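Hypothetical protein (Bacteroides fragilis, PDB 4I17) is of unknown function but, as an exported protein built of TPR-type helical repeats, probably serves as a scaffold for binding other proteins. Local coordinates at residues N91-I103 with A110-K122. Numbering follows the deposited sequence. Where two conformers were deposited one is given.
Sequences NNQEYIATLTEGI and ATIEKLYAIYYLK
Ile96 lies against the ring of Tyr119 where two consecutive antiparallel helices of the TPR solenoid, 92-105 and 110-129, pack together. The axes of segments 92-103 and 110-122 approach to 9.6 Å at a signed angle of -141°, so the helices run antiparallel but clearly inclined. Tyr119 is a knob in a hole formed by Asn92, Gln93, Tyr95 and Ile96. Its CG stands anti to the backbone N (chi1 175°), which sends the ring across to the first helix. Ile96 CB sits over one ring face, 3.8 Å from the Tyr119 centroid, a CH-pi contact. Ile96 CG1 also meets Tyr120 CE2 at 3.6 Å, and Ile96 CD1 reaches Tyr116 CD1. Tyr95 CD2 meets Tyr119 CD1; the two side chains pass in opposite senses, and their ring planes lie 56° apart, neither stacked nor edge-to-face. Leu99 crosses Leu115 at about a right angle, with Leu99 CD1 3.8 Å from Leu115 CB. Nearer the turn, the CG2 methyls of Ile103 and Ile112 are pressed to 3.3 Å, tighter than normal van der Waals contact. Beside them, Ile112 CD1 packs on the backbone of Gly102.

Waters bridge polar groups between the helices. One joins Gln93 NE2 to Tyr119 OH, and another donates to Leu115 O while bonding Tyr95 OH. Tyr116 OH bonds Asp145 in the loop after helix 133-143, and the Tyr120 ring stacks on His142 of that helix. Thr100 OG1 lies at the ring edge, 3.4 Å from Tyr116 CE1. Thr100 OG1 donates to Ile96 O at 2.6 Å and accepts from a water that also bonds Tyr120 OH.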
loop_
_atom_site.group_PDB
_atom_site.type_symbol
_atom_site.label_atom_id
_atom_site.label_comp_id
_atom_site.label_asym_id
_atom_site.label_seq_id
_atom_site.Cartn_x
_atom_site.Cartn_y
_atom_site.Cartn_z
ATOM N N ASN A 91 0.645 -3.427 13.223
ATOM C CA ASN A 91 -0.386 -2.406 13.244
ATOM C C ASN A 91 -0.612 -1.955 11.821
ATOM O O ASN A 91 0.053 -1.027 11.358
ATOM C CB ASN A 91 0.035 -1.243 14.168
ATOM C CG ASN A 91 -1.037 -0.197 14.353
ATOM O OD1 ASN A 91 -1.922 -0.034 13.535
ATOM N ND2 ASN A 91 -0.898 0.613 15.371
ATOM N N ASN A 92 -1.498 -2.637 11.105
ATOM C CA ASN A 92 -1.771 -2.326 9.688
ATOM C C ASN A 92 -2.363 -0.933 9.460
ATOM O O ASN A 92 -2.082 -0.324 8.448
ATOM C CB ASN A 92 -2.762 -3.343 9.124
ATOM C CG ASN A 92 -2.191 -4.688 8.795
ATOM O OD1 ASN A 92 -0.979 -4.911 8.822
ATOM N ND2 ASN A 92 -3.074 -5.614 8.461
ATOM N N GLN A 93 -3.218 -0.458 10.372
ATOM C CA GLN A 93 -3.854 0.846 10.171
ATOM C C GLN A 93 -2.825 1.958 10.236
ATOM O O GLN A 93 -2.844 2.829 9.368
ATOM C CB GLN A 93 -5.009 1.092 11.155
ATOM C CG GLN A 93 -6.290 0.299 10.820
ATOM C CD GLN A 93 -6.710 0.381 9.368
ATOM O OE1 GLN A 93 -6.913 1.463 8.803
ATOM N NE2 GLN A 93 -6.821 -0.771 8.716
ATOM N N GLU A 94 -1.882 1.884 11.163
ATOM C CA GLU A 94 -0.846 2.921 11.234
ATOM C C GLU A 94 0.172 2.729 10.126
ATOM O O GLU A 94 0.725 3.709 9.632
ATOM C CB GLU A 94 -0.195 2.940 12.601
ATOM C CG GLU A 94 0.611 4.195 12.840
ATOM C CD GLU A 94 -0.058 5.544 12.793
ATOM O OE1 GLU A 94 -0.531 6.002 13.857
ATOM O OE2 GLU A 94 0.002 6.193 11.727
ATOM N N TYR A 95 0.383 1.476 9.698
ATOM C CA TYR A 95 1.285 1.203 8.568
ATOM C C TYR A 95 0.797 1.941 7.319
ATOM O O TYR A 95 1.541 2.745 6.753
ATOM C CB TYR A 95 1.338 -0.307 8.307
ATOM C CG TYR A 95 2.109 -0.658 7.055
ATOM C CD1 TYR A 95 3.493 -0.543 7.012
ATOM C CD2 TYR A 95 1.465 -1.199 5.944
ATOM C CE1 TYR A 95 4.213 -0.896 5.872
ATOM C CE2 TYR A 95 2.179 -1.567 4.806
ATOM C CZ TYR A 95 3.557 -1.447 4.794
ATOM O OH TYR A 95 4.279 -1.791 3.680
ATOM N N ILE A 96 -0.477 1.743 6.933
ATOM C CA ILE A 96 -0.998 2.392 5.723
ATOM C C ILE A 96 -1.253 3.894 5.934
ATOM O O ILE A 96 -1.098 4.666 4.981
ATOM C CB ILE A 96 -2.230 1.651 5.122
ATOM C CG1 ILE A 96 -2.546 2.142 3.693
ATOM C CG2 ILE A 96 -3.483 1.724 6.031
ATOM C CD1 ILE A 96 -1.326 2.035 2.695
ATOM N N ALA A 97 -1.600 4.329 7.157
ATOM C CA ALA A 97 -1.768 5.771 7.430
ATOM C C ALA A 97 -0.440 6.520 7.227
ATOM O O ALA A 97 -0.425 7.598 6.638
ATOM C CB ALA A 97 -2.276 5.991 8.847
ATOM N N THR A 98 0.676 5.914 7.648
ATOM C CA THR A 98 2.019 6.494 7.489
ATOM C C THR A 98 2.396 6.518 6.035
ATOM O O THR A 98 2.877 7.546 5.555
ATOM C CB THR A 98 3.072 5.738 8.324
ATOM O OG1 THR A 98 2.632 5.715 9.677
ATOM C CG2 THR A 98 4.431 6.432 8.288
ATOM N N LEU A 99 2.177 5.407 5.313
ATOM C CA LEU A 99 2.482 5.432 3.878
ATOM C C LEU A 99 1.653 6.494 3.160
ATOM O O LEU A 99 2.157 7.104 2.219
ATOM C CB LEU A 99 2.246 4.062 3.230
ATOM C CG LEU A 99 3.226 2.946 3.656
ATOM C CD1 LEU A 99 2.772 1.612 3.073
ATOM C CD2 LEU A 99 4.654 3.245 3.165
ATOM N N THR A 100 0.382 6.709 3.590
ATOM C CA THR A 100 -0.519 7.694 2.970
ATOM C C THR A 100 0.065 9.090 3.184
ATOM O O THR A 100 0.096 9.892 2.253
ATOM C CB THR A 100 -1.952 7.539 3.496
ATOM O OG1 THR A 100 -2.384 6.188 3.273
ATOM C CG2 THR A 100 -2.940 8.503 2.803
ATOM N N GLU A 101 0.538 9.379 4.408
ATOM C CA GLU A 101 1.196 10.646 4.725
ATOM C C GLU A 101 2.459 10.801 3.867
ATOM O O GLU A 101 2.683 11.860 3.312
ATOM C CB GLU A 101 1.554 10.714 6.222
ATOM C CG GLU A 101 0.355 10.991 7.120
ATOM C CD GLU A 101 -0.463 12.218 6.749
ATOM O OE1 GLU A 101 0.124 13.320 6.641
ATOM O OE2 GLU A 101 -1.687 12.067 6.529
ATOM N N GLY A 102 3.207 9.716 3.689
ATOM C CA GLY A 102 4.418 9.723 2.875
ATOM C C GLY A 102 4.173 10.001 1.406
ATOM O O GLY A 102 4.913 10.787 0.823
ATOM N N ILE A 103 3.107 9.393 0.794
ATOM C CA ILE A 103 2.800 9.626 -0.634
ATOM C C ILE A 103 2.348 11.070 -0.851
ATOM O O ILE A 103 2.569 11.603 -1.928
ATOM C CB ILE A 103 1.797 8.644 -1.305
ATOM C CG1 ILE A 103 0.391 8.675 -0.687
ATOM C CG2 ILE A 103 2.332 7.236 -1.474
ATOM C CD1 ILE A 103 -0.673 9.154 -1.631
ATOM N N ALA A 110 9.026 6.150 -6.083
ATOM C CA ALA A 110 8.835 4.756 -6.505
ATOM C C ALA A 110 8.612 3.782 -5.336
ATOM O O ALA A 110 7.609 3.069 -5.355
ATOM C CB ALA A 110 10.015 4.281 -7.344
ATOM N N THR A 111 9.510 3.748 -4.329
ATOM C CA THR A 111 9.398 2.767 -3.244
ATOM C C THR A 111 8.116 3.011 -2.387
ATOM O O THR A 111 7.411 2.038 -2.137
ATOM C CB THR A 111 10.701 2.670 -2.433
ATOM O OG1 THR A 111 11.761 2.350 -3.356
ATOM C CG2 THR A 111 10.650 1.564 -1.394
ATOM N N ILE A 112 7.782 4.270 -2.006
ATOM C CA ILE A 112 6.552 4.535 -1.226
ATOM C C ILE A 112 5.311 4.140 -2.054
ATOM O O ILE A 112 4.404 3.493 -1.511
ATOM C CB ILE A 112 6.437 5.986 -0.707
ATOM C CG1 ILE A 112 7.583 6.325 0.258
ATOM C CG2 ILE A 112 5.078 6.209 0.010
ATOM C CD1 ILE A 112 7.639 7.781 0.612
ATOM N N GLU A 113 5.269 4.501 -3.361
ATOM C CA GLU A 113 4.114 4.118 -4.190
ATOM C C GLU A 113 3.980 2.613 -4.263
ATOM O O GLU A 113 2.848 2.142 -4.197
ATOM C CB GLU A 113 4.158 4.698 -5.608
ATOM C CG GLU A 113 3.831 6.178 -5.682
ATOM C CD GLU A 113 3.446 6.711 -7.053
ATOM O OE1 GLU A 113 3.533 5.964 -8.057
ATOM O OE2 GLU A 113 3.021 7.887 -7.111
ATOM N N LYS A 114 5.111 1.859 -4.375
ATOM C CA LYS A 114 5.041 0.398 -4.445
ATOM C C LYS A 114 4.433 -0.157 -3.170
ATOM O O LYS A 114 3.513 -0.940 -3.257
ATOM C CB LYS A 114 6.412 -0.249 -4.705
ATOM C CG LYS A 114 6.917 -0.097 -6.136
ATOM C CD LYS A 114 8.331 -0.672 -6.274
ATOM C CE LYS A 114 8.853 -0.636 -7.694
ATOM N NZ LYS A 114 9.148 0.747 -8.157
ATOM N N LEU A 115 4.912 0.279 -1.984
ATOM C CA LEU A 115 4.375 -0.223 -0.710
ATOM C C LEU A 115 2.888 0.105 -0.521
ATOM O O LEU A 115 2.113 -0.745 -0.053
ATOM C CB LEU A 115 5.185 0.348 0.450
ATOM C CG LEU A 115 6.668 -0.023 0.409
ATOM C CD1 LEU A 115 7.481 0.846 1.377
ATOM C CD2 LEU A 115 6.868 -1.509 0.667
ATOM N N TYR A 116 2.504 1.324 -0.870
ATOM C CA TYR A 116 1.120 1.788 -0.765
ATOM C C TYR A 116 0.211 0.928 -1.650
ATOM O O TYR A 116 -0.825 0.423 -1.216
ATOM C CB TYR A 116 1.058 3.259 -1.220
ATOM C CG TYR A 116 -0.314 3.886 -1.141
ATOM C CD1 TYR A 116 -0.740 4.538 0.014
ATOM C CD2 TYR A 116 -1.187 3.846 -2.230
ATOM C CE1 TYR A 116 -1.998 5.136 0.081
ATOM C CE2 TYR A 116 -2.469 4.395 -2.151
ATOM C CZ TYR A 116 -2.849 5.074 -1.008
ATOM O OH TYR A 116 -4.090 5.650 -0.932
ATOM N N ALA A 117 0.589 0.812 -2.917
ATOM C CA ALA A 117 -0.213 0.060 -3.863
ATOM C C ALA A 117 -0.237 -1.421 -3.484
ATOM O O ALA A 117 -1.294 -2.022 -3.596
ATOM C CB ALA A 117 0.331 0.249 -5.264
ATOM N N ILE A 118 0.893 -2.014 -3.031
ATOM C CA ILE A 118 0.888 -3.454 -2.685
ATOM C C ILE A 118 -0.085 -3.688 -1.522
ATOM O O ILE A 118 -0.829 -4.675 -1.524
ATOM C CB ILE A 118 2.332 -3.961 -2.396
ATOM C CG1 ILE A 118 3.063 -4.114 -3.750
ATOM C CG2 ILE A 118 2.345 -5.310 -1.608
ATOM C CD1 ILE A 118 4.546 -4.071 -3.656
ATOM N N TYR A 119 -0.093 -2.777 -0.558
ATOM C CA TYR A 119 -0.974 -2.922 0.606
ATOM C C TYR A 119 -2.450 -3.033 0.172
ATOM O O TYR A 119 -3.183 -3.938 0.608
ATOM C CB TYR A 119 -0.797 -1.723 1.546
ATOM C CG TYR A 119 -1.768 -1.776 2.699
ATOM C CD1 TYR A 119 -1.475 -2.507 3.847
ATOM C CD2 TYR A 119 -3.008 -1.146 2.622
ATOM C CE1 TYR A 119 -2.395 -2.605 4.896
ATOM C CE2 TYR A 119 -3.933 -1.237 3.661
ATOM C CZ TYR A 119 -3.607 -1.946 4.809
ATOM O OH TYR A 119 -4.489 -2.016 5.852
ATOM N N TYR A 120 -2.888 -2.064 -0.650
ATOM C CA TYR A 120 -4.261 -2.015 -1.100
ATOM C C TYR A 120 -4.591 -3.133 -2.096
ATOM O O TYR A 120 -5.731 -3.608 -2.076
ATOM C CB TYR A 120 -4.597 -0.635 -1.676
ATOM C CG TYR A 120 -4.898 0.345 -0.557
ATOM C CD1 TYR A 120 -5.948 0.114 0.334
ATOM C CD2 TYR A 120 -4.117 1.488 -0.371
ATOM C CE1 TYR A 120 -6.246 1.017 1.356
ATOM C CE2 TYR A 120 -4.408 2.401 0.642
ATOM C CZ TYR A 120 -5.464 2.152 1.513
ATOM O OH TYR A 120 -5.761 3.031 2.528
ATOM N N LEU A 121 -3.633 -3.559 -2.947
ATOM C CA LEU A 121 -3.932 -4.687 -3.857
ATOM C C LEU A 121 -4.116 -5.995 -3.046
ATOM O O LEU A 121 -4.999 -6.788 -3.349
ATOM C CB LEU A 121 -2.818 -4.858 -4.879
ATOM C CG LEU A 121 -2.664 -3.710 -5.904
ATOM C CD1 LEU A 121 -1.337 -3.818 -6.641
ATOM C CD2 LEU A 121 -3.835 -3.642 -6.843
ATOM N N LYS A 122 -3.302 -6.181 -2.002
ATOM C CA LYS A 122 -3.390 -7.359 -1.119
ATOM C C LYS A 122 -4.691 -7.335 -0.325
ATOM O O LYS A 122 -5.324 -8.376 -0.207
ATOM C CB LYS A 122 -2.186 -7.418 -0.172
HETATM O O HOH W 1 -6.803 -0.618 5.568
HETATM O O HOH W 2 3.072 -2.778 1.470
HETATM O O HOH W 3 -4.908 5.595 2.331
#